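Long-range contacts in DUF3224 domain-containing protein (Shewanella oneidensis, PDB 2OOJ), which is of unknown function but belongs to the DUF3224 family, whose relatives include allene oxide cyclase-like beta barrels: residues Met4-Asp12 / Gln124-Cys132; Gly60-Val70 / Phe81-Gly92. All blocks are in the same frame, centred on the assembly; numbering follows the deposited sequence.

Both contacts are antiparallel strand pairings in one all-beta chain, which curls its strands into a single sheet, consistent with the AOC-like barrel clan. Contact 1 joins the first long strand, 5-18, to the last, 124-133, and so ties the two ends of the chain together. Contact 2 pairs neighbouring strands from the middle of the chain, 62-71 and 77-90, and falls between the two segments of contact 1 in sequence. The contact centres lie about 16 Å apart. They meet where F129 CE2 packs on F81 CZ, at 4.2 Å. Contact 1 thus joins chain ends within the sheet, while contact 2 lies deeper in the chain and also faces the second subunit.

Contact 1. Residues Met4-Asp12 / Gln124-Cys132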
loop_
_atom_site.group_PDB
_atom_site.type_symbol
_atom_site.label_atom_id
_atom_site.label_comp_id
_atom_site.label_asym_id
_atom_site.label_seq_id
_atom_site.Cartn_x
_atom_site.Cartn_y
_atom_site.Cartn_z
HETATM N N MSE B 4 -14.509 -18.623 -9.647
HETATM C CA MSE B 4 -13.903 -17.429 -10.194
HETATM C C MSE B 4 -13.564 -17.631 -11.667
HETATM O O MSE B 4 -13.228 -18.728 -12.078
HETATM C CB MSE B 4 -12.572 -17.155 -9.494
HETATM C CG MSE B 4 -12.681 -16.823 -8.071
HETATM SE SE MSE B 4 -13.126 -14.997 -7.775
HETATM C CE MSE B 4 -12.793 -15.214 -5.940
ATOM N N THR B 5 -13.606 -16.552 -12.429
ATOM C CA THR B 5 -13.077 -16.522 -13.781
ATOM C C THR B 5 -11.640 -15.998 -13.671
ATOM O O THR B 5 -11.392 -15.013 -12.968
ATOM C CB THR B 5 -13.919 -15.606 -14.686
ATOM O OG1 THR B 5 -15.258 -16.120 -14.792
ATOM C CG2 THR B 5 -13.313 -15.496 -16.087
ATOM N N LYS B 6 -10.710 -16.659 -14.341
ATOM C CA LYS B 6 -9.306 -16.226 -14.358
ATOM C C LYS B 6 -8.886 -15.966 -15.781
ATOM O O LYS B 6 -8.964 -16.875 -16.627
ATOM C CB LYS B 6 -8.398 -17.284 -13.731
ATOM C CG LYS B 6 -6.897 -16.906 -13.795
ATOM C CD LYS B 6 -6.086 -17.677 -12.757
ATOM C CE LYS B 6 -4.651 -17.874 -13.187
ATOM N NZ LYS B 6 -4.463 -19.136 -13.969
ATOM N N VAL B 7 -8.506 -14.723 -16.049
ATOM C CA VAL B 7 -8.079 -14.268 -17.352
ATOM C C VAL B 7 -6.642 -13.818 -17.246
ATOM O O VAL B 7 -6.233 -13.315 -16.216
ATOM C CB VAL B 7 -8.938 -13.107 -17.906
ATOM C CG1 VAL B 7 -10.395 -13.560 -18.156
ATOM C CG2 VAL B 7 -8.919 -11.885 -16.993
ATOM N N THR B 8 -5.902 -14.012 -18.322
ATOM C CA THR B 8 -4.469 -13.699 -18.399
ATOM C C THR B 8 -4.191 -12.854 -19.641
ATOM O O THR B 8 -4.831 -13.007 -20.699
ATOM C CB THR B 8 -3.593 -14.961 -18.463
ATOM O OG1 THR B 8 -3.863 -15.775 -17.318
ATOM C CG2 THR B 8 -2.058 -14.584 -18.433
ATOM N N GLY B 9 -3.214 -11.974 -19.530
ATOM C CA GLY B 9 -2.915 -11.051 -20.623
ATOM C C GLY B 9 -1.715 -10.182 -20.328
ATOM O O GLY B 9 -1.192 -10.225 -19.225
ATOM N N LYS B 10 -1.286 -9.413 -21.325
ATOM C CA LYS B 10 -0.102 -8.562 -21.212
ATOM C C LYS B 10 -0.471 -7.229 -20.576
ATOM O O LYS B 10 -1.592 -6.781 -20.671
ATOM C CB LYS B 10 0.476 -8.305 -22.606
ATOM C CG LYS B 10 0.852 -9.595 -23.310
ATOM C CD LYS B 10 1.586 -9.365 -24.630
ATOM C CE LYS B 10 2.187 -10.708 -25.090
ATOM N NZ LYS B 10 2.924 -10.627 -26.394
ATOM N N PHE B 11 0.465 -6.609 -19.887
ATOM C CA PHE B 11 0.353 -5.188 -19.606
ATOM C C PHE B 11 1.726 -4.501 -19.680
ATOM O O PHE B 11 2.742 -5.143 -19.506
ATOM C CB PHE B 11 -0.325 -4.923 -18.265
ATOM C CG PHE B 11 0.494 -5.280 -17.076
ATOM C CD1 PHE B 11 0.487 -6.563 -16.565
ATOM C CD2 PHE B 11 1.267 -4.322 -16.438
ATOM C CE1 PHE B 11 1.224 -6.870 -15.437
ATOM C CE2 PHE B 11 2.041 -4.623 -15.321
ATOM C CZ PHE B 11 2.019 -5.891 -14.812
ATOM N N ASP B 12 1.727 -3.204 -19.972
ATOM C CA ASP B 12 2.942 -2.384 -19.913
ATOM C C ASP B 12 2.717 -1.315 -18.874
ATOM O O ASP B 12 1.608 -0.913 -18.667
ATOM C CB ASP B 12 3.190 -1.753 -21.292
ATOM C CG ASP B 12 3.331 -2.804 -22.377
ATOM O OD1 ASP B 12 3.816 -3.941 -22.070
ATOM O OD2 ASP B 12 2.936 -2.503 -23.510
ATOM N N GLN B 124 8.239 -9.522 -20.742
ATOM C CA GLN B 124 6.884 -8.997 -20.846
ATOM C C GLN B 124 6.114 -9.316 -19.564
ATOM O O GLN B 124 6.073 -10.456 -19.128
ATOM C CB GLN B 124 6.175 -9.616 -22.051
ATOM C CG GLN B 124 4.687 -9.266 -22.219
ATOM C CD GLN B 124 4.487 -7.807 -22.563
ATOM O OE1 GLN B 124 4.962 -7.354 -23.588
ATOM N NE2 GLN B 124 3.802 -7.058 -21.698
ATOM N N HIS B 125 5.543 -8.286 -18.963
ATOM C CA HIS B 125 4.648 -8.450 -17.818
ATOM C C HIS B 125 3.307 -8.965 -18.247
ATOM O O HIS B 125 2.784 -8.534 -19.282
ATOM C CB HIS B 125 4.440 -7.131 -17.104
ATOM C CG HIS B 125 5.620 -6.704 -16.321
ATOM N ND1 HIS B 125 6.043 -7.383 -15.198
ATOM C CD2 HIS B 125 6.521 -5.721 -16.536
ATOM C CE1 HIS B 125 7.141 -6.808 -14.735
ATOM N NE2 HIS B 125 7.454 -5.801 -15.532
ATOM N N PHE B 126 2.768 -9.857 -17.417
ATOM C CA PHE B 126 1.476 -10.467 -17.615
ATOM C C PHE B 126 0.691 -10.331 -16.328
ATOM O O PHE B 126 1.245 -10.445 -15.224
ATOM C CB PHE B 126 1.609 -11.960 -17.942
ATOM C CG PHE B 126 2.090 -12.226 -19.333
ATOM C CD1 PHE B 126 3.427 -12.189 -19.616
ATOM C CD2 PHE B 126 1.198 -12.506 -20.347
ATOM C CE1 PHE B 126 3.871 -12.420 -20.897
ATOM C CE2 PHE B 126 1.643 -12.740 -21.619
ATOM C CZ PHE B 126 2.985 -12.679 -21.894
ATOM N N TYR B 127 -0.591 -10.152 -16.488
ATOM C CA TYR B 127 -1.538 -10.185 -15.366
ATOM C C TYR B 127 -2.306 -11.505 -15.423
ATOM O O TYR B 127 -2.566 -12.046 -16.512
ATOM C CB TYR B 127 -2.513 -8.998 -15.443
ATOM C CG TYR B 127 -3.425 -9.027 -16.636
ATOM C CD1 TYR B 127 -4.645 -9.728 -16.604
ATOM C CD2 TYR B 127 -3.110 -8.309 -17.782
ATOM C CE1 TYR B 127 -5.459 -9.746 -17.704
ATOM C CE2 TYR B 127 -3.904 -8.353 -18.894
ATOM C CZ TYR B 127 -5.099 -9.059 -18.848
ATOM O OH TYR B 127 -5.888 -9.080 -19.968
ATOM N N GLU B 128 -2.648 -12.023 -14.240
ATOM C CA GLU B 128 -3.533 -13.142 -14.068
ATOM C C GLU B 128 -4.615 -12.643 -13.110
ATOM O O GLU B 128 -4.330 -12.395 -11.955
ATOM C CB GLU B 128 -2.805 -14.342 -13.485
ATOM C CG GLU B 128 -1.777 -15.016 -14.419
ATOM C CD GLU B 128 -0.361 -14.398 -14.377
ATOM O OE1 GLU B 128 0.170 -14.109 -13.287
ATOM O OE2 GLU B 128 0.240 -14.228 -15.457
ATOM N N PHE B 129 -5.834 -12.458 -13.609
ATOM C CA PHE B 129 -6.876 -11.746 -12.860
ATOM C C PHE B 129 -8.022 -12.693 -12.592
ATOM O O PHE B 129 -8.635 -13.182 -13.535
ATOM C CB PHE B 129 -7.302 -10.493 -13.673
ATOM C CG PHE B 129 -8.284 -9.584 -12.977
ATOM C CD1 PHE B 129 -8.247 -9.374 -11.600
ATOM C CD2 PHE B 129 -9.196 -8.862 -13.712
ATOM C CE1 PHE B 129 -9.151 -8.509 -10.993
ATOM C CE2 PHE B 129 -10.085 -8.001 -13.095
ATOM C CZ PHE B 129 -10.043 -7.826 -11.735
ATOM N N SER B 130 -8.240 -13.008 -11.306
ATOM C CA SER B 130 -9.326 -13.868 -10.869
ATOM C C SER B 130 -10.434 -13.010 -10.292
ATOM O O SER B 130 -10.245 -12.330 -9.285
ATOM C CB SER B 130 -8.820 -14.871 -9.826
ATOM O OG SER B 130 -7.639 -15.452 -10.312
ATOM N N PHE B 131 -11.607 -13.047 -10.925
ATOM C CA PHE B 131 -12.629 -12.142 -10.567
ATOM C C PHE B 131 -14.006 -12.807 -10.653
ATOM O O PHE B 131 -14.179 -13.900 -11.227
ATOM C CB PHE B 131 -12.587 -10.906 -11.474
ATOM C CG PHE B 131 -12.994 -11.169 -12.889
ATOM C CD1 PHE B 131 -12.091 -11.597 -13.823
ATOM C CD2 PHE B 131 -14.302 -10.963 -13.288
ATOM C CE1 PHE B 131 -12.508 -11.871 -15.123
ATOM C CE2 PHE B 131 -14.715 -11.220 -14.573
ATOM C CZ PHE B 131 -13.816 -11.660 -15.493
ATOM N N CYS B 132 -14.934 -12.117 -10.023
ATOM C CA CYS B 132 -16.349 -12.441 -10.094
ATOM C C CYS B 132 -17.137 -11.204 -9.760
ATOM O O CYS B 132 -16.564 -10.108 -9.638
ATOM C CB CYS B 132 -16.647 -13.637 -9.191
ATOM S SG CYS B 132 -16.519 -13.309 -7.494
HETATM O O HOH W 1 5.657 -5.390 -19.726
#
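T5-D12 and Q124-C132 pair as antiparallel strands, joining the chain's first strand to its last within the curled sheet. Hydrogen-bonded pairs T5-F131, V7-F129 and G9-Y127 hold the backbones together; F129 N to V7 O is 2.8 Å.

On the face with V7 and F129, aromatic rings cover the backbone. Y127 CG sits between its backbone N and carbonyl carbon (chi1 65°), which folds the ring over G9. G9 N lies over the ring centre, and a side chain at G9 would clash with Y127 OH. That hydroxyl bonds to Y40 and L43. T5 CB lies over the F131 ring, 4.2 Å from its centroid. H125 CB does the same to F11, 3.7 Å from the centroid.

On the other face, K10 CG packs against F126 CE2 at 3.7 Å.

The Q124 amide bridges the strands. Its NE2 donates to D12 OD1 at 3.1 Å and to its neighbour's H125 O at 3.0 Å, both near the amide plane. A leucine here would probably leave D12 OD1 without this donor and let its carboxylate turn. Two bonds from NE2 thus fix the amide's rotation and tie the D12 side chain to the H125 backbone.

Contact 2. Residues Gly60-Val70 / Phe81-Gly92; sequences GSAGYVAIEQV and FVLQHFGIMTDG
F81-T90 and A62-V70 form an antiparallel strand pair in a curled sheet, consistent with the AOC-like barrel clan of the family. The strands run almost exactly opposite, at 177°.

At F81 the ring lies beside V70. V70 CB sits over the ring face, 4.0 Å from the centroid, and V70 CG1 touches CZ. V82 turns to the other face, where its CG1 meets I67 CG2 at 3.6 Å. L83 packs its CB on E68 CG and its CD1 on V70 CG2. Q84 runs extended beside I67, and its NE2 bonds to G87 O of the second subunit.

H85 carries the polar centre of the contact. Its NE2 donates to E68 OE2 at 2.7 Å, in the ring plane and on the anti lone pair. E68 CG lies between its backbone N and carbonyl carbon (chi1 62°), and the chain then extends toward H85. K37 forms a salt bridge to the same oxygen, and S47 bonds to E68 OE1. Both carboxylate oxygens thus have partners. Across the ring, H85 ND1 shares a hydrogen bond with Y64 OH at 3.2 Å, and A66 CB covers one face. Two edge bonds thus fix the rotation of the imidazole.

F86 meets V65 CG1 and also the H97 ring of the second subunit. G87 leaves room for Y64, whose CE1 lies 4.0 Å from G87 CA. M89 lays its CG near G60 O. Past T90 the chain turns, and G92 N donates to G60 O at 2.9 Å, on a lone pair in the carbonyl plane.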
loop_
_atom_site.group_PDB
_atom_site.type_symbol
_atom_site.label_atom_id
_atom_site.label_comp_id
_atom_site.label_asym_id
_atom_site.label_seq_id
_atom_site.Cartn_x
_atom_site.Cartn_y
_atom_site.Cartn_z
ATOM N N GLY B 60 17.477 -7.224 -2.419
ATOM C CA GLY B 60 16.342 -8.101 -2.496
ATOM C C GLY B 60 15.301 -7.859 -1.416
ATOM O O GLY B 60 14.354 -8.642 -1.306
ATOM N N SER B 61 15.489 -6.805 -0.617
ATOM C CA SER B 61 14.533 -6.456 0.461
ATOM C C SER B 61 13.991 -5.060 0.213
ATOM O O SER B 61 14.739 -4.089 0.159
ATOM C CB SER B 61 15.180 -6.559 1.854
ATOM O OG SER B 61 15.348 -7.915 2.216
ATOM N N ALA B 62 12.669 -4.960 0.044
ATOM C CA ALA B 62 12.044 -3.694 -0.235
ATOM C C ALA B 62 10.525 -3.857 0.004
ATOM O O ALA B 62 10.034 -4.968 0.190
ATOM C CB ALA B 62 12.295 -3.293 -1.661
ATOM N N GLY B 63 9.818 -2.746 -0.027
ATOM C CA GLY B 63 8.337 -2.789 0.015
ATOM C C GLY B 63 7.800 -1.769 -0.932
ATOM O O GLY B 63 8.503 -0.808 -1.245
ATOM N N TYR B 64 6.592 -2.005 -1.464
ATOM C CA TYR B 64 5.902 -0.960 -2.174
ATOM C C TYR B 64 4.377 -1.110 -1.957
ATOM O O TYR B 64 3.887 -2.182 -1.580
ATOM C CB TYR B 64 6.266 -1.005 -3.646
ATOM C CG TYR B 64 5.432 -1.918 -4.505
ATOM C CD1 TYR B 64 5.738 -3.254 -4.670
ATOM C CD2 TYR B 64 4.333 -1.412 -5.176
ATOM C CE1 TYR B 64 4.921 -4.080 -5.491
ATOM C CE2 TYR B 64 3.536 -2.195 -5.966
ATOM C CZ TYR B 64 3.828 -3.526 -6.129
ATOM O OH TYR B 64 2.981 -4.274 -6.960
ATOM N N VAL B 65 3.690 -0.014 -2.169
ATOM C CA VAL B 65 2.209 0.061 -2.172
ATOM C C VAL B 65 1.831 0.954 -3.361
ATOM O O VAL B 65 2.684 1.692 -3.862
ATOM C CB VAL B 65 1.653 0.608 -0.861
ATOM C CG1 VAL B 65 2.072 -0.229 0.302
ATOM C CG2 VAL B 65 2.009 2.083 -0.595
ATOM N N ALA B 66 0.595 0.839 -3.832
ATOM C CA ALA B 66 0.103 1.619 -4.957
ATOM C C ALA B 66 -1.415 1.548 -4.944
ATOM O O ALA B 66 -1.958 0.587 -4.434
ATOM C CB ALA B 66 0.646 1.046 -6.256
ATOM N N ILE B 67 -2.055 2.559 -5.533
ATOM C CA ILE B 67 -3.477 2.599 -5.852
ATOM C C ILE B 67 -3.581 3.144 -7.254
ATOM O O ILE B 67 -2.966 4.153 -7.588
ATOM C CB ILE B 67 -4.260 3.514 -4.868
ATOM C CG1 ILE B 67 -4.307 2.811 -3.495
ATOM C CG2 ILE B 67 -5.675 3.813 -5.334
ATOM C CD1 ILE B 67 -5.109 3.543 -2.448
ATOM N N GLU B 68 -4.341 2.446 -8.084
ATOM C CA GLU B 68 -4.554 2.845 -9.443
ATOM C C GLU B 68 -6.025 2.731 -9.793
ATOM O O GLU B 68 -6.688 1.818 -9.375
ATOM C CB GLU B 68 -3.702 2.030 -10.418
ATOM C CG GLU B 68 -3.973 0.573 -10.429
ATOM C CD GLU B 68 -3.046 -0.240 -11.350
ATOM O OE1 GLU B 68 -2.997 0.035 -12.561
ATOM O OE2 GLU B 68 -2.406 -1.202 -10.869
ATOM N N GLN B 69 -6.486 3.683 -10.591
ATOM C CA GLN B 69 -7.810 3.669 -11.196
ATOM C C GLN B 69 -7.704 3.107 -12.620
ATOM O O GLN B 69 -6.984 3.670 -13.492
ATOM C CB GLN B 69 -8.339 5.103 -11.230
ATOM C CG GLN B 69 -9.702 5.313 -11.887
ATOM C CD GLN B 69 -10.838 4.764 -11.140
ATOM O OE1 GLN B 69 -11.322 5.383 -10.186
ATOM N NE2 GLN B 69 -11.335 3.597 -11.582
ATOM N N VAL B 70 -8.416 2.014 -12.831
ATOM C CA VAL B 70 -8.513 1.327 -14.114
ATOM C C VAL B 70 -9.820 1.686 -14.817
ATOM O O VAL B 70 -10.922 1.742 -14.198
ATOM C CB VAL B 70 -8.432 -0.198 -13.925
ATOM C CG1 VAL B 70 -8.382 -0.921 -15.279
ATOM C CG2 VAL B 70 -7.186 -0.553 -13.037
ATOM N N PHE B 81 -12.598 0.254 -12.185
ATOM C CA PHE B 81 -12.413 -0.190 -10.819
ATOM C C PHE B 81 -11.058 0.306 -10.334
ATOM O O PHE B 81 -10.230 0.781 -11.133
ATOM C CB PHE B 81 -12.527 -1.720 -10.735
ATOM C CG PHE B 81 -11.625 -2.443 -11.678
ATOM C CD1 PHE B 81 -12.015 -2.684 -12.979
ATOM C CD2 PHE B 81 -10.376 -2.886 -11.259
ATOM C CE1 PHE B 81 -11.169 -3.349 -13.865
ATOM C CE2 PHE B 81 -9.547 -3.562 -12.115
ATOM C CZ PHE B 81 -9.946 -3.786 -13.433
ATOM N N VAL B 82 -10.834 0.173 -9.029
ATOM C CA VAL B 82 -9.537 0.513 -8.425
ATOM C C VAL B 82 -8.797 -0.734 -7.994
ATOM O O VAL B 82 -9.381 -1.613 -7.379
ATOM C CB VAL B 82 -9.707 1.469 -7.213
ATOM C CG1 VAL B 82 -8.351 1.676 -6.393
ATOM C CG2 VAL B 82 -10.231 2.823 -7.725
ATOM N N LEU B 83 -7.497 -0.770 -8.303
ATOM C CA LEU B 83 -6.596 -1.790 -7.798
ATOM C C LEU B 83 -5.668 -1.233 -6.706
ATOM O O LEU B 83 -5.178 -0.132 -6.823
ATOM C CB LEU B 83 -5.763 -2.367 -8.930
ATOM C CG LEU B 83 -6.418 -3.308 -9.948
ATOM C CD1 LEU B 83 -5.508 -3.502 -11.153
ATOM C CD2 LEU B 83 -6.738 -4.633 -9.258
ATOM N N GLN B 84 -5.454 -2.030 -5.656
ATOM C CA GLN B 84 -4.662 -1.651 -4.485
ATOM C C GLN B 84 -3.637 -2.692 -4.247
ATOM O O GLN B 84 -3.982 -3.882 -4.179
ATOM C CB GLN B 84 -5.565 -1.489 -3.260
ATOM C CG GLN B 84 -4.820 -0.898 -2.009
ATOM C CD GLN B 84 -5.788 -0.471 -0.929
ATOM O OE1 GLN B 84 -6.622 0.408 -1.149
ATOM N NE2 GLN B 84 -5.655 -1.051 0.257
ATOM N N HIS B 85 -2.368 -2.257 -4.212
ATOM C CA HIS B 85 -1.212 -3.125 -4.119
ATOM C C HIS B 85 -0.468 -3.010 -2.779
ATOM O O HIS B 85 -0.234 -1.925 -2.254
ATOM C CB HIS B 85 -0.133 -2.760 -5.166
ATOM C CG HIS B 85 -0.617 -2.573 -6.570
ATOM N ND1 HIS B 85 0.059 -3.115 -7.640
ATOM C CD2 HIS B 85 -1.626 -1.836 -7.098
ATOM C CE1 HIS B 85 -0.518 -2.726 -8.764
ATOM N NE2 HIS B 85 -1.556 -1.964 -8.462
ATOM N N PHE B 86 0.008 -4.142 -2.279
ATOM C CA PHE B 86 0.895 -4.151 -1.151
ATOM C C PHE B 86 1.870 -5.261 -1.433
ATOM O O PHE B 86 1.465 -6.411 -1.528
ATOM C CB PHE B 86 0.108 -4.447 0.102
ATOM C CG PHE B 86 0.921 -4.588 1.365
ATOM C CD1 PHE B 86 1.532 -5.782 1.688
ATOM C CD2 PHE B 86 0.947 -3.552 2.285
ATOM C CE1 PHE B 86 2.220 -5.929 2.898
ATOM C CE2 PHE B 86 1.615 -3.678 3.508
ATOM C CZ PHE B 86 2.266 -4.870 3.804
ATOM N N GLY B 87 3.139 -4.897 -1.603
ATOM C CA GLY B 87 4.196 -5.842 -1.950
ATOM C C GLY B 87 5.328 -5.712 -0.958
ATOM O O GLY B 87 5.750 -4.610 -0.626
ATOM N N ILE B 88 5.758 -6.843 -0.431
ATOM C CA ILE B 88 6.916 -6.972 0.444
ATOM C C ILE B 88 7.865 -8.009 -0.163
ATOM O O ILE B 88 7.495 -9.162 -0.354
ATOM C CB ILE B 88 6.508 -7.449 1.853
ATOM C CG1 ILE B 88 5.669 -6.401 2.567
ATOM C CG2 ILE B 88 7.747 -7.691 2.738
ATOM C CD1 ILE B 88 6.475 -5.229 3.114
HETATM N N MSE B 89 9.091 -7.593 -0.453
HETATM C CA MSE B 89 10.095 -8.447 -1.038
HETATM C C MSE B 89 11.174 -8.769 0.004
HETATM O O MSE B 89 11.655 -7.884 0.731
HETATM C CB MSE B 89 10.725 -7.717 -2.214
HETATM C CG MSE B 89 11.550 -8.586 -3.089
HETATM SE SE MSE B 89 12.466 -7.490 -4.348
HETATM C CE MSE B 89 10.887 -6.471 -5.211
ATOM N N THR B 90 11.525 -10.042 0.114
ATOM C CA THR B 90 12.678 -10.432 0.901
ATOM C C THR B 90 13.445 -11.433 0.049
ATOM O O THR B 90 12.822 -12.258 -0.600
ATOM C CB THR B 90 12.271 -11.099 2.202
ATOM O OG1 THR B 90 11.062 -10.503 2.688
ATOM C CG2 THR B 90 13.345 -10.930 3.222
ATOM N N ASP B 91 14.775 -11.332 0.042
ATOM C CA ASP B 91 15.641 -12.186 -0.774
ATOM C C ASP B 91 15.281 -12.176 -2.270
ATOM O O ASP B 91 15.535 -13.143 -2.989
ATOM C CB ASP B 91 15.603 -13.638 -0.278
ATOM C CG ASP B 91 15.809 -13.762 1.220
ATOM O OD1 ASP B 91 16.604 -12.988 1.802
ATOM O OD2 ASP B 91 15.165 -14.649 1.812
ATOM N N GLY B 92 14.677 -11.102 -2.743
ATOM C CA GLY B 92 14.360 -11.007 -4.143
ATOM C C GLY B 92 13.008 -11.569 -4.491
ATOM O O GLY B 92 12.564 -11.474 -5.655
HETATM O O HOH W 2 17.011 -9.723 0.864
#